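Local coordinates for protein type II restriction enzyme MUNI (Mycoplasma, PDB 1D02) that recognises the double-stranded DNA sequence 5'-CAATTG-3' as a homodimer and cuts each strand after its first cytosine, at residues A23-L27 with Y28-N32; G104-E107 with G108-P111; R115-A118 with H119-S122; R164-T167 with F168-H172. The protein carries 1 engineered substitution. All coordinates share one frame; numbering follows the deposited sequence.

Contact 1 (A23-L27 with Y28-N32); sequences AEQNL and YNVFN
Asn26 and Asn29 each place CG between their own backbone N and carbonyl carbon (chi1 54° and 61°), and this turns either side-chain amide back onto the main chain of the other residue. The exchange is reciprocal: Asn29 N donates to Asn26 OD1 at 2.9 Å, and Asn26 N gives an almost straight bond to Asn29 OD1 at 2.8 Å. Together they form a capping box, with Asn26 as the N-cap of helix 27-34. Their amides are stacked with planes only 10° apart, while the side chains cross at about a right angle. Asn29 ND2 reaches back along the incoming loop and donates to Glu24 O at 3.0 Å, keeping that oxygen in its own amide plane. Ordinary helical bonding starts at once, with Val30 N bound to Asn26 O at 3.2 Å. On the apolar side Val30 CG2 lies 3.8 Å from Gln25 CB, and Leu27 CG approaches the Phe31 ring at its edge and in its plane, 3.7 Å from CD1. Leu27 and Phe31 both also pack on Leu189 of helix 186-197, and Tyr28 OH is bonded to Ala83 O. Because the Asn29 amide is bonded at both its oxygen and its nitrogen, its rotation is fixed, and Asn29 N at the helix start, and Asn26 N and Glu24 O of the preceding loop, each find a side-chain amide partner.

Contact 2 (G104-E107 with G108-P111); sequences GWVE and GKDP
Val106 O is gripped twice, by Lys109 N at 3.2 Å and by a water that donates to it at 2.7 Å. The same water donates to Lys109 O, also at 2.7 Å, and accepts a weak bond from Trp105 NE1, so it ties the two arms of the loop to the indole. The Lys109 N bond is bent, its donor tilted well away from the carbonyl plane of Val106. It closes a type II beta turn from Val106 to Lys109, in which Gly108 takes the third position with the positive phi (80°) that this turn requires there. The turn lies in the long connection between strand 93-101 and helix 128-138. Across it, Val106 and Lys109 run side by side and point the same way, with Val106 CG2 3.9 Å from Lys109 CG; the lysine chain then bends at chi2 and leads its amine away from the turn. Further along, the loop doubles back on the indole. Trp105 holds CG opposite its backbone N (chi1 169°), which lays the ring beneath Pro111. Pro111 CA sits over the five-membered ring of Trp105, 3.7 Å from the centroid and 12° off the normal, a CH-pi contact. On that face Pro111 CG lies nearer the rim, 3.6 Å from Trp105 NE1. The Trp105 ring also meets Phe67 of the second subunit edge-to-face, and Glu107 forms a salt bridge with Arg158 of its own chain.

Contact 3 (R115-A118 with H119-S122); sequences RGNA and HERS. With nucleotides of chain B; nucleotides of chain A.
From Asn117 onward the chain winds into a 3-10 turn, Glu120 N bonding to Asn117 O at 3.0 Å and Arg121 N to Ala118 O at 2.9 Å, each donor well above the carbonyl plane it meets. At the next step Ser122 bonds twice to His119 O: its OG donates at 2.7 Å, nearly in line with the C=O, beside the bond from its own N. His119 brings the CE1 edge of its ring to Gly116 O, while its NE2 bonds to Glu165 of helix 160-170. Ahead of the turn, Arg115 addresses DNA. Its chain is extended from CG to NE, which carries the guanidinium edge to the guanine DG8 of chain A, with NE donating to O6 at 2.8 Å and NH2 to N7 at 3.0 Å. Arg115 O accepts from N4 of DC3 of chain B at 2.9 Å, the cytosine paired with that guanine. Asn117 OD1 accepts from N6 of an adenine base, and its ND2 donates to a water that also bonds to Glu120 OE2 at 2.7 Å and to the DC3 phosphate. On the strand that carries DG8, Arg121 NH1 donates to N7 of the adenine DA5 at 3.0 Å and forms a salt bridge to a phosphate. Glu120 is bound by Lys124 and Arg121 of the second subunit. One C:G pair and adenines are thus read through donors and acceptors, consistent with recognition of CAATTG, and Glu120's salt bridges place this segment at the dimer interface, consistent with a link between recognition and assembly.

Contact 4 (R164-T167 with F168-H172); sequences REIT and FWYDH
Helix 160-170 is the crossover helix of the beta-alpha-beta unit that joins strands 148-153 and 177-180, and its last turns bring Glu165 and Ile166 against Trp169 and Tyr170. Glu165 and Trp169 run side by side: Glu165 CG lies 3.3 Å above the plane of the indole, toward its rim, and OE2 comes within 3.3 Å of Trp169 CZ2. The carboxylate is turned 46° from the ring, and its OE1 forms a salt bridge with Arg162. Ile166 points CG2 opposite its backbone N, alongside Tyr170, 3.8 Å from CD1; its CG1 branch crosses toward Trp169 CZ3. Ile166 packs on Phe152 and Tyr170 on Val150, both of strand 148-153, whereas Phe168 meets Tyr53 of the second subunit edge-to-face. Underneath, Trp169 N bonds to Glu165 O at 2.9 Å, in the carbonyl plane, and Tyr170 N to Ile166 O at 3.1 Å. Asp171 is the first residue to leave helical angles, with a positive phi, and its N makes weak bonds to Thr167 O and Phe168 O. There Asp171 OD2, which is also paired with Lys132 of the second subunit, accepts from His172 ND1 at 3.1 Å on its anti side, 32° out of the carboxylate plane.

Overall arrangement
Contacts 3 and 4 are buried and touch each other where the His119 and Glu120 side chains pack against Trp169. Contacts 1 and 2 are only partly buried, and contact 2, whose centre lies about 26 Å from the centre of the chain, is mostly exposed loop. Contact 1 stands apart, its nearest atoms about 13 Å from those of contacts 3 and 4, and it is the one whose segments meet no second subunit. Contacts 2 and 3 share the connection between strand 93-101 and helix 128-138. Chemistry follows place: amide capping at a helix start, a water-bridged beta turn beside a proline-covered indole, arginine, amide and backbone groups on DNA bases, and aromatic and aliphatic packing with a carboxylate chain laid over an indole on a crossover helix.

Contact 1 (A23-L27 with Y28-N32)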
loop_
_atom_site.group_PDB
_atom_site.type_symbol
_atom_site.label_atom_id
_atom_site.label_comp_id
_atom_site.label_asym_id
_atom_site.label_seq_id
_atom_site.Cartn_x
_atom_site.Cartn_y
_atom_site.Cartn_z
ATOM N N ALA D 23 -9.649 24.381 23.121
ATOM C CA ALA D 23 -9.945 24.200 21.703
ATOM C C ALA D 23 -9.739 22.744 21.259
ATOM O O ALA D 23 -8.821 22.069 21.734
ATOM C CB ALA D 23 -9.074 25.135 20.872
ATOM N N GLU D 24 -10.589 22.245 20.359
ATOM C CA GLU D 24 -10.414 20.868 19.898
ATOM C C GLU D 24 -9.086 20.786 19.145
ATOM O O GLU D 24 -8.798 21.614 18.274
ATOM C CB GLU D 24 -11.530 20.442 18.955
ATOM C CG GLU D 24 -11.319 19.040 18.438
ATOM C CD GLU D 24 -12.265 18.664 17.317
ATOM O OE1 GLU D 24 -11.874 17.818 16.478
ATOM O OE2 GLU D 24 -13.397 19.202 17.278
ATOM N N GLN D 25 -8.279 19.795 19.502
ATOM C CA GLN D 25 -6.987 19.625 18.854
ATOM C C GLN D 25 -7.040 18.675 17.673
ATOM O O GLN D 25 -7.755 17.664 17.705
ATOM C CB GLN D 25 -5.974 19.075 19.854
ATOM C CG GLN D 25 -5.654 19.996 21.012
ATOM C CD GLN D 25 -4.474 19.482 21.823
ATOM O OE1 GLN D 25 -4.253 18.284 21.909
ATOM N NE2 GLN D 25 -3.721 20.390 22.428
ATOM N N ASN D 26 -6.309 19.018 16.626
ATOM C CA ASN D 26 -6.193 18.171 15.440
ATOM C C ASN D 26 -4.699 18.254 15.072
ATOM O O ASN D 26 -3.955 19.030 15.697
ATOM C CB ASN D 26 -7.092 18.651 14.306
ATOM C CG ASN D 26 -6.874 20.103 13.959
ATOM O OD1 ASN D 26 -5.803 20.484 13.494
ATOM N ND2 ASN D 26 -7.899 20.929 14.188
ATOM N N LEU D 27 -4.250 17.462 14.105
ATOM C CA LEU D 27 -2.814 17.459 13.781
ATOM C C LEU D 27 -2.281 18.820 13.361
ATOM O O LEU D 27 -1.142 19.195 13.694
ATOM C CB LEU D 27 -2.498 16.424 12.688
ATOM C CG LEU D 27 -1.011 16.254 12.313
ATOM C CD1 LEU D 27 -0.784 14.768 11.979
ATOM C CD2 LEU D 27 -0.614 17.150 11.134
ATOM N N TYR D 28 -3.094 19.557 12.621
ATOM C CA TYR D 28 -2.688 20.867 12.139
ATOM C C TYR D 28 -2.538 21.936 13.212
ATOM O O TYR D 28 -1.482 22.602 13.272
ATOM C CB TYR D 28 -3.651 21.336 11.050
ATOM C CG TYR D 28 -3.790 20.306 9.962
ATOM C CD1 TYR D 28 -4.843 19.372 9.967
ATOM C CD2 TYR D 28 -2.846 20.224 8.954
ATOM C CE1 TYR D 28 -4.926 18.379 8.962
ATOM C CE2 TYR D 28 -2.922 19.263 7.968
ATOM C CZ TYR D 28 -3.947 18.347 7.970
ATOM O OH TYR D 28 -3.956 17.394 6.977
ATOM N N ASN D 29 -3.544 22.141 14.061
ATOM C CA ASN D 29 -3.330 23.209 15.047
ATOM C C ASN D 29 -2.268 22.835 16.091
ATOM O O ASN D 29 -1.549 23.699 16.586
ATOM C CB ASN D 29 -4.658 23.734 15.671
ATOM C CG ASN D 29 -5.457 22.685 16.438
ATOM O OD1 ASN D 29 -5.042 21.551 16.633
ATOM N ND2 ASN D 29 -6.635 23.101 16.906
ATOM N N VAL D 30 -2.116 21.547 16.351
ATOM C CA VAL D 30 -1.109 21.062 17.293
ATOM C C VAL D 30 0.301 21.346 16.736
ATOM O O VAL D 30 1.149 21.944 17.420
ATOM C CB VAL D 30 -1.290 19.534 17.543
ATOM C CG1 VAL D 30 -0.015 18.889 18.108
ATOM C CG2 VAL D 30 -2.472 19.307 18.507
ATOM N N PHE D 31 0.568 20.946 15.494
ATOM C CA PHE D 31 1.906 21.205 14.980
ATOM C C PHE D 31 2.144 22.684 14.696
ATOM O O PHE D 31 3.269 23.161 14.872
ATOM C CB PHE D 31 2.200 20.352 13.733
ATOM C CG PHE D 31 2.745 18.989 14.068
ATOM C CD1 PHE D 31 1.986 17.837 13.866
ATOM C CD2 PHE D 31 4.021 18.863 14.633
ATOM C CE1 PHE D 31 2.488 16.596 14.217
ATOM C CE2 PHE D 31 4.524 17.612 14.990
ATOM C CZ PHE D 31 3.754 16.480 14.778
ATOM N N ASN D 32 1.119 23.411 14.248
ATOM C CA ASN D 32 1.300 24.843 14.006
ATOM C C ASN D 32 1.675 25.519 15.320
ATOM O O ASN D 32 2.540 26.400 15.352
ATOM C CB ASN D 32 0.016 25.474 13.451
ATOM C CG ASN D 32 -0.184 25.180 11.984
ATOM O OD1 ASN D 32 -1.320 25.143 11.482
ATOM N ND2 ASN D 32 0.915 25.013 11.268
#

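Contact 2 (G104-E107 with G108-P111)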
loop_
_atom_site.group_PDB
_atom_site.type_symbol
_atom_site.label_atom_id
_atom_site.label_comp_id
_atom_site.label_asym_id
_atom_site.label_seq_id
_atom_site.Cartn_x
_atom_site.Cartn_y
_atom_site.Cartn_z
ATOM N N GLY D 104 -13.286 0.957 14.281
ATOM C CA GLY D 104 -12.632 -0.258 14.714
ATOM C C GLY D 104 -13.405 -1.021 15.775
ATOM O O GLY D 104 -14.370 -0.539 16.353
ATOM N N TRP D 105 -12.972 -2.247 16.014
ATOM C CA TRP D 105 -13.583 -3.088 17.033
ATOM C C TRP D 105 -13.010 -2.674 18.389
ATOM O O TRP D 105 -11.831 -2.918 18.686
ATOM C CB TRP D 105 -13.252 -4.547 16.693
ATOM C CG TRP D 105 -13.550 -5.559 17.738
ATOM C CD1 TRP D 105 -14.596 -5.565 18.620
ATOM C CD2 TRP D 105 -12.848 -6.781 17.931
ATOM N NE1 TRP D 105 -14.584 -6.738 19.351
ATOM C CE2 TRP D 105 -13.519 -7.499 18.944
ATOM C CE3 TRP D 105 -11.709 -7.348 17.338
ATOM C CZ2 TRP D 105 -13.089 -8.754 19.381
ATOM C CZ3 TRP D 105 -11.283 -8.602 17.773
ATOM C CH2 TRP D 105 -11.971 -9.287 18.784
ATOM N N VAL D 106 -13.837 -2.010 19.193
ATOM C CA VAL D 106 -13.423 -1.573 20.525
ATOM C C VAL D 106 -14.572 -1.898 21.476
ATOM O O VAL D 106 -15.530 -2.582 21.085
ATOM C CB VAL D 106 -13.081 -0.038 20.566
ATOM C CG1 VAL D 106 -11.874 0.230 19.695
ATOM C CG2 VAL D 106 -14.277 0.820 20.092
ATOM N N GLU D 107 -14.484 -1.421 22.714
ATOM C CA GLU D 107 -15.530 -1.681 23.704
ATOM C C GLU D 107 -16.920 -1.272 23.223
ATOM O O GLU D 107 -17.104 -0.191 22.637
ATOM C CB GLU D 107 -15.220 -0.918 25.020
ATOM C CG GLU D 107 -13.934 -1.342 25.723
ATOM C CD GLU D 107 -12.725 -0.522 25.290
ATOM O OE1 GLU D 107 -12.812 0.156 24.240
ATOM O OE2 GLU D 107 -11.691 -0.558 25.997
ATOM N N GLY D 108 -17.915 -2.124 23.468
ATOM C CA GLY D 108 -19.273 -1.784 23.086
ATOM C C GLY D 108 -19.605 -1.998 21.631
ATOM O O GLY D 108 -20.695 -1.655 21.207
ATOM N N LYS D 109 -18.675 -2.577 20.874
ATOM C CA LYS D 109 -18.891 -2.826 19.452
ATOM C C LYS D 109 -18.839 -4.308 19.096
ATOM O O LYS D 109 -18.154 -5.106 19.745
ATOM C CB LYS D 109 -17.799 -2.147 18.620
ATOM C CG LYS D 109 -17.645 -0.655 18.835
ATOM C CD LYS D 109 -18.834 0.106 18.314
ATOM C CE LYS D 109 -18.575 1.609 18.323
ATOM N NZ LYS D 109 -19.691 2.332 17.625
ATOM N N ASP D 110 -19.546 -4.672 18.030
ATOM C CA ASP D 110 -19.487 -6.045 17.532
ATOM C C ASP D 110 -18.159 -6.106 16.769
ATOM O O ASP D 110 -17.683 -5.083 16.260
ATOM C CB ASP D 110 -20.635 -6.292 16.559
ATOM C CG ASP D 110 -20.615 -7.693 15.991
ATOM O OD1 ASP D 110 -20.983 -8.647 16.724
ATOM O OD2 ASP D 110 -20.222 -7.837 14.815
ATOM N N PRO D 111 -17.531 -7.290 16.683
ATOM C CA PRO D 111 -16.257 -7.357 15.956
ATOM C C PRO D 111 -16.335 -6.846 14.519
ATOM O O PRO D 111 -15.328 -6.384 13.975
ATOM C CB PRO D 111 -15.878 -8.847 16.061
ATOM C CG PRO D 111 -16.419 -9.195 17.433
ATOM C CD PRO D 111 -17.797 -8.551 17.400
HETATM O O HOH W 1 -16.320 -5.143 21.698
#

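Contact 3 (R115-A118 with H119-S122)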
loop_
_atom_site.group_PDB
_atom_site.type_symbol
_atom_site.label_atom_id
_atom_site.label_comp_id
_atom_site.label_asym_id
_atom_site.label_seq_id
_atom_site.Cartn_x
_atom_site.Cartn_y
_atom_site.Cartn_z
ATOM N N ARG D 115 -14.101 -4.425 10.571
ATOM C CA ARG D 115 -13.835 -5.123 9.319
ATOM C C ARG D 115 -13.288 -4.246 8.210
ATOM O O ARG D 115 -12.857 -4.767 7.176
ATOM C CB ARG D 115 -15.122 -5.771 8.814
ATOM C CG ARG D 115 -16.120 -4.765 8.255
ATOM C CD ARG D 115 -17.426 -5.475 7.900
ATOM N NE ARG D 115 -18.433 -4.601 7.274
ATOM C CZ ARG D 115 -19.262 -3.807 7.944
ATOM N NH1 ARG D 115 -19.216 -3.753 9.278
ATOM N NH2 ARG D 115 -20.152 -3.083 7.288
ATOM N N GLY D 116 -13.300 -2.931 8.426
ATOM C CA GLY D 116 -12.846 -2.000 7.394
ATOM C C GLY D 116 -11.413 -2.166 6.918
ATOM O O GLY D 116 -10.549 -2.514 7.721
ATOM N N ASN D 117 -11.152 -1.881 5.638
ATOM C CA ASN D 117 -9.797 -2.047 5.107
ATOM C C ASN D 117 -9.298 -0.908 4.232
ATOM O O ASN D 117 -8.248 -1.026 3.606
ATOM C CB ASN D 117 -9.695 -3.368 4.311
ATOM C CG ASN D 117 -10.683 -3.432 3.150
ATOM O OD1 ASN D 117 -11.508 -2.545 2.977
ATOM N ND2 ASN D 117 -10.607 -4.502 2.362
ATOM N N ALA D 118 -10.013 0.207 4.198
ATOM C CA ALA D 118 -9.565 1.308 3.346
ATOM C C ALA D 118 -8.212 1.846 3.799
ATOM O O ALA D 118 -7.479 2.427 2.984
ATOM C CB ALA D 118 -10.616 2.448 3.338
ATOM N N HIS D 119 -7.870 1.662 5.077
ATOM C CA HIS D 119 -6.571 2.161 5.569
ATOM C C HIS D 119 -5.407 1.563 4.796
ATOM O O HIS D 119 -4.283 2.091 4.820
ATOM C CB HIS D 119 -6.365 1.868 7.066
ATOM C CG HIS D 119 -6.379 0.407 7.408
ATOM N ND1 HIS D 119 -7.483 -0.391 7.207
ATOM C CD2 HIS D 119 -5.437 -0.383 7.983
ATOM C CE1 HIS D 119 -7.219 -1.615 7.644
ATOM N NE2 HIS D 119 -5.986 -1.634 8.121
ATOM N N GLU D 120 -5.662 0.445 4.136
ATOM C CA GLU D 120 -4.615 -0.190 3.329
ATOM C C GLU D 120 -4.097 0.739 2.225
ATOM O O GLU D 120 -2.977 0.571 1.740
ATOM C CB GLU D 120 -5.147 -1.469 2.677
ATOM C CG GLU D 120 -5.443 -2.584 3.689
ATOM C CD GLU D 120 -6.217 -3.759 3.057
ATOM O OE1 GLU D 120 -6.626 -3.656 1.872
ATOM O OE2 GLU D 120 -6.421 -4.768 3.760
ATOM N N ARG D 121 -4.925 1.694 1.803
ATOM C CA ARG D 121 -4.534 2.631 0.741
ATOM C C ARG D 121 -3.239 3.385 1.089
ATOM O O ARG D 121 -2.480 3.775 0.197
ATOM C CB ARG D 121 -5.648 3.672 0.496
ATOM C CG ARG D 121 -7.006 3.089 -0.017
ATOM C CD ARG D 121 -8.057 4.198 -0.118
ATOM N NE ARG D 121 -7.338 5.342 -0.574
ATOM C CZ ARG D 121 -7.293 6.537 0.008
ATOM N NH1 ARG D 121 -7.993 6.856 1.083
ATOM N NH2 ARG D 121 -6.345 7.364 -0.384
ATOM N N SER D 122 -3.014 3.594 2.385
ATOM C CA SER D 122 -1.836 4.318 2.840
ATOM C C SER D 122 -0.578 3.588 2.449
ATOM O O SER D 122 0.487 4.205 2.334
ATOM C CB SER D 122 -1.864 4.532 4.361
ATOM O OG SER D 122 -1.874 3.309 5.067
ATOM P P DC B 3 -7.999 -9.762 3.405
ATOM O OP1 DC B 3 -6.865 -10.296 2.640
ATOM O OP2 DC B 3 -7.809 -8.565 4.254
ATOM O "O5'" DC B 3 -9.160 -9.474 2.366
ATOM C "C5'" DC B 3 -9.598 -10.508 1.499
ATOM C "C4'" DC B 3 -10.589 -9.967 0.499
ATOM O "O4'" DC B 3 -11.835 -9.596 1.133
ATOM C "C3'" DC B 3 -10.131 -8.746 -0.303
ATOM O "O3'" DC B 3 -10.628 -8.967 -1.624
ATOM C "C2'" DC B 3 -10.851 -7.599 0.388
ATOM C "C1'" DC B 3 -12.171 -8.258 0.796
ATOM N N1 DC B 3 -12.801 -7.648 1.974
ATOM C C2 DC B 3 -14.122 -7.203 1.870
ATOM O O2 DC B 3 -14.725 -7.363 0.794
ATOM N N3 DC B 3 -14.708 -6.603 2.930
ATOM C C4 DC B 3 -14.022 -6.427 4.067
ATOM N N4 DC B 3 -14.618 -5.766 5.079
ATOM C C5 DC B 3 -12.686 -6.903 4.216
ATOM C C6 DC B 3 -12.116 -7.503 3.149
ATOM P P DA A 5 -12.226 10.458 6.542
ATOM O OP1 DA A 5 -13.373 11.206 7.105
ATOM O OP2 DA A 5 -10.923 10.496 7.222
ATOM O "O5'" DA A 5 -12.542 8.897 6.349
ATOM C "C5'" DA A 5 -13.854 8.405 6.387
ATOM C "C4'" DA A 5 -13.900 6.957 5.950
ATOM O "O4'" DA A 5 -13.538 6.846 4.557
ATOM C "C3'" DA A 5 -13.080 5.891 6.696
ATOM O "O3'" DA A 5 -13.956 4.819 7.054
ATOM C "C2'" DA A 5 -12.169 5.326 5.608
ATOM C "C1'" DA A 5 -13.031 5.547 4.373
ATOM N N9 DA A 5 -12.370 5.499 3.071
ATOM C C8 DA A 5 -11.088 5.881 2.756
ATOM N N7 DA A 5 -10.787 5.718 1.494
ATOM C C5 DA A 5 -11.936 5.190 0.936
ATOM C C6 DA A 5 -12.257 4.785 -0.384
ATOM N N6 DA A 5 -11.407 4.861 -1.414
ATOM N N1 DA A 5 -13.495 4.286 -0.606
ATOM C C2 DA A 5 -14.337 4.202 0.429
ATOM N N3 DA A 5 -14.152 4.550 1.706
ATOM C C4 DA A 5 -12.921 5.046 1.894
ATOM P P DG A 8 -25.152 -1.330 4.124
ATOM O OP1 DG A 8 -26.434 -0.790 3.599
ATOM O OP2 DG A 8 -25.106 -1.924 5.481
ATOM O "O5'" DG A 8 -24.625 -2.378 3.063
ATOM C "C5'" DG A 8 -24.534 -1.988 1.691
ATOM C "C4'" DG A 8 -23.914 -3.080 0.856
ATOM O "O4'" DG A 8 -22.498 -3.189 1.115
ATOM C "C3'" DG A 8 -24.492 -4.487 1.028
ATOM O "O3'" DG A 8 -24.543 -5.056 -0.273
ATOM C "C2'" DG A 8 -23.464 -5.184 1.903
ATOM C "C1'" DG A 8 -22.166 -4.522 1.461
ATOM N N9 DG A 8 -21.138 -4.459 2.494
ATOM C C8 DG A 8 -21.271 -3.975 3.777
ATOM N N7 DG A 8 -20.179 -4.088 4.474
ATOM C C5 DG A 8 -19.266 -4.662 3.593
ATOM C C6 DG A 8 -17.917 -5.010 3.787
ATOM O O6 DG A 8 -17.225 -4.831 4.786
ATOM N N1 DG A 8 -17.371 -5.612 2.655
ATOM C C2 DG A 8 -18.048 -5.821 1.481
ATOM N N2 DG A 8 -17.365 -6.447 0.503
ATOM N N3 DG A 8 -19.303 -5.459 1.277
ATOM C C4 DG A 8 -19.845 -4.894 2.373
HETATM O O HOH W 2 -8.325 -6.305 2.658
#

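Contact 4 (R164-T167 with F168-H172)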
loop_
_atom_site.group_PDB
_atom_site.type_symbol
_atom_site.label_atom_id
_atom_site.label_comp_id
_atom_site.label_asym_id
_atom_site.label_seq_id
_atom_site.Cartn_x
_atom_site.Cartn_y
_atom_site.Cartn_z
ATOM N N ARG D 164 -2.283 -4.763 15.633
ATOM C CA ARG D 164 -1.316 -5.818 15.376
ATOM C C ARG D 164 -0.998 -5.940 13.878
ATOM O O ARG D 164 0.148 -6.200 13.492
ATOM C CB ARG D 164 -1.869 -7.126 15.940
ATOM C CG ARG D 164 -1.898 -7.113 17.487
ATOM C CD ARG D 164 -2.247 -8.504 18.057
ATOM N NE ARG D 164 -2.067 -8.560 19.516
ATOM C CZ ARG D 164 -2.920 -8.053 20.409
ATOM N NH1 ARG D 164 -4.036 -7.446 20.013
ATOM N NH2 ARG D 164 -2.646 -8.141 21.719
ATOM N N GLU D 165 -2.013 -5.747 13.046
ATOM C CA GLU D 165 -1.840 -5.802 11.591
ATOM C C GLU D 165 -0.851 -4.724 11.121
ATOM O O GLU D 165 0.131 -5.007 10.414
ATOM C CB GLU D 165 -3.198 -5.566 10.907
ATOM C CG GLU D 165 -3.120 -5.252 9.403
ATOM C CD GLU D 165 -4.463 -4.757 8.876
ATOM O OE1 GLU D 165 -5.057 -3.847 9.510
ATOM O OE2 GLU D 165 -4.911 -5.276 7.832
ATOM N N ILE D 166 -1.106 -3.485 11.523
ATOM C CA ILE D 166 -0.246 -2.383 11.098
ATOM C C ILE D 166 1.161 -2.560 11.680
ATOM O O ILE D 166 2.153 -2.287 11.000
ATOM C CB ILE D 166 -0.873 -1.011 11.495
ATOM C CG1 ILE D 166 -2.133 -0.754 10.644
ATOM C CG2 ILE D 166 0.120 0.127 11.251
ATOM C CD1 ILE D 166 -3.167 0.147 11.328
ATOM N N THR D 167 1.251 -3.030 12.925
ATOM C CA THR D 167 2.566 -3.250 13.551
ATOM C C THR D 167 3.340 -4.228 12.679
ATOM O O THR D 167 4.534 -4.035 12.396
ATOM C CB THR D 167 2.423 -3.862 14.948
ATOM O OG1 THR D 167 1.789 -2.920 15.821
ATOM C CG2 THR D 167 3.801 -4.232 15.507
ATOM N N PHE D 168 2.642 -5.274 12.238
ATOM C CA PHE D 168 3.240 -6.307 11.402
ATOM C C PHE D 168 3.685 -5.727 10.069
ATOM O O PHE D 168 4.800 -5.975 9.613
ATOM C CB PHE D 168 2.229 -7.430 11.158
ATOM C CG PHE D 168 2.794 -8.602 10.406
ATOM C CD1 PHE D 168 3.330 -9.686 11.096
ATOM C CD2 PHE D 168 2.754 -8.636 9.015
ATOM C CE1 PHE D 168 3.816 -10.802 10.413
ATOM C CE2 PHE D 168 3.244 -9.752 8.316
ATOM C CZ PHE D 168 3.774 -10.834 9.017
ATOM N N TRP D 169 2.814 -4.946 9.431
ATOM C CA TRP D 169 3.168 -4.368 8.140
ATOM C C TRP D 169 4.474 -3.584 8.179
ATOM O O TRP D 169 5.324 -3.737 7.307
ATOM C CB TRP D 169 2.107 -3.360 7.677
ATOM C CG TRP D 169 0.777 -3.871 7.229
ATOM C CD1 TRP D 169 0.380 -5.175 7.035
ATOM C CD2 TRP D 169 -0.356 -3.051 6.928
ATOM N NE1 TRP D 169 -0.947 -5.207 6.634
ATOM C CE2 TRP D 169 -1.419 -3.919 6.562
ATOM C CE3 TRP D 169 -0.577 -1.659 6.936
ATOM C CZ2 TRP D 169 -2.686 -3.439 6.211
ATOM C CZ3 TRP D 169 -1.843 -1.175 6.585
ATOM C CH2 TRP D 169 -2.880 -2.075 6.228
ATOM N N TYR D 170 4.609 -2.705 9.173
ATOM C CA TYR D 170 5.770 -1.827 9.263
ATOM C C TYR D 170 7.092 -2.496 9.649
ATOM O O TYR D 170 8.148 -1.922 9.422
ATOM C CB TYR D 170 5.454 -0.617 10.170
ATOM C CG TYR D 170 4.617 0.471 9.462
ATOM C CD1 TYR D 170 3.270 0.262 9.167
ATOM C CD2 TYR D 170 5.215 1.660 9.023
ATOM C CE1 TYR D 170 2.537 1.217 8.435
ATOM C CE2 TYR D 170 4.505 2.616 8.307
ATOM C CZ TYR D 170 3.164 2.385 8.016
ATOM O OH TYR D 170 2.465 3.338 7.308
ATOM N N ASP D 171 7.023 -3.686 10.236
ATOM C CA ASP D 171 8.220 -4.462 10.525
ATOM C C ASP D 171 9.291 -3.640 11.255
ATOM O O ASP D 171 9.016 -3.113 12.324
ATOM C CB ASP D 171 8.736 -5.006 9.183
ATOM C CG ASP D 171 9.636 -6.204 9.337
ATOM O OD1 ASP D 171 9.227 -7.198 9.971
ATOM O OD2 ASP D 171 10.751 -6.155 8.802
ATOM N N HIS D 172 10.493 -3.494 10.700
ATOM C CA HIS D 172 11.502 -2.733 11.431
ATOM C C HIS D 172 11.476 -1.214 11.215
ATOM O O HIS D 172 12.465 -0.529 11.501
ATOM C CB HIS D 172 12.915 -3.287 11.158
ATOM C CG HIS D 172 13.360 -3.159 9.734
ATOM N ND1 HIS D 172 12.970 -4.042 8.747
ATOM C CD2 HIS D 172 14.166 -2.251 9.132
ATOM C CE1 HIS D 172 13.520 -3.686 7.599
ATOM N NE2 HIS D 172 14.251 -2.604 7.804
#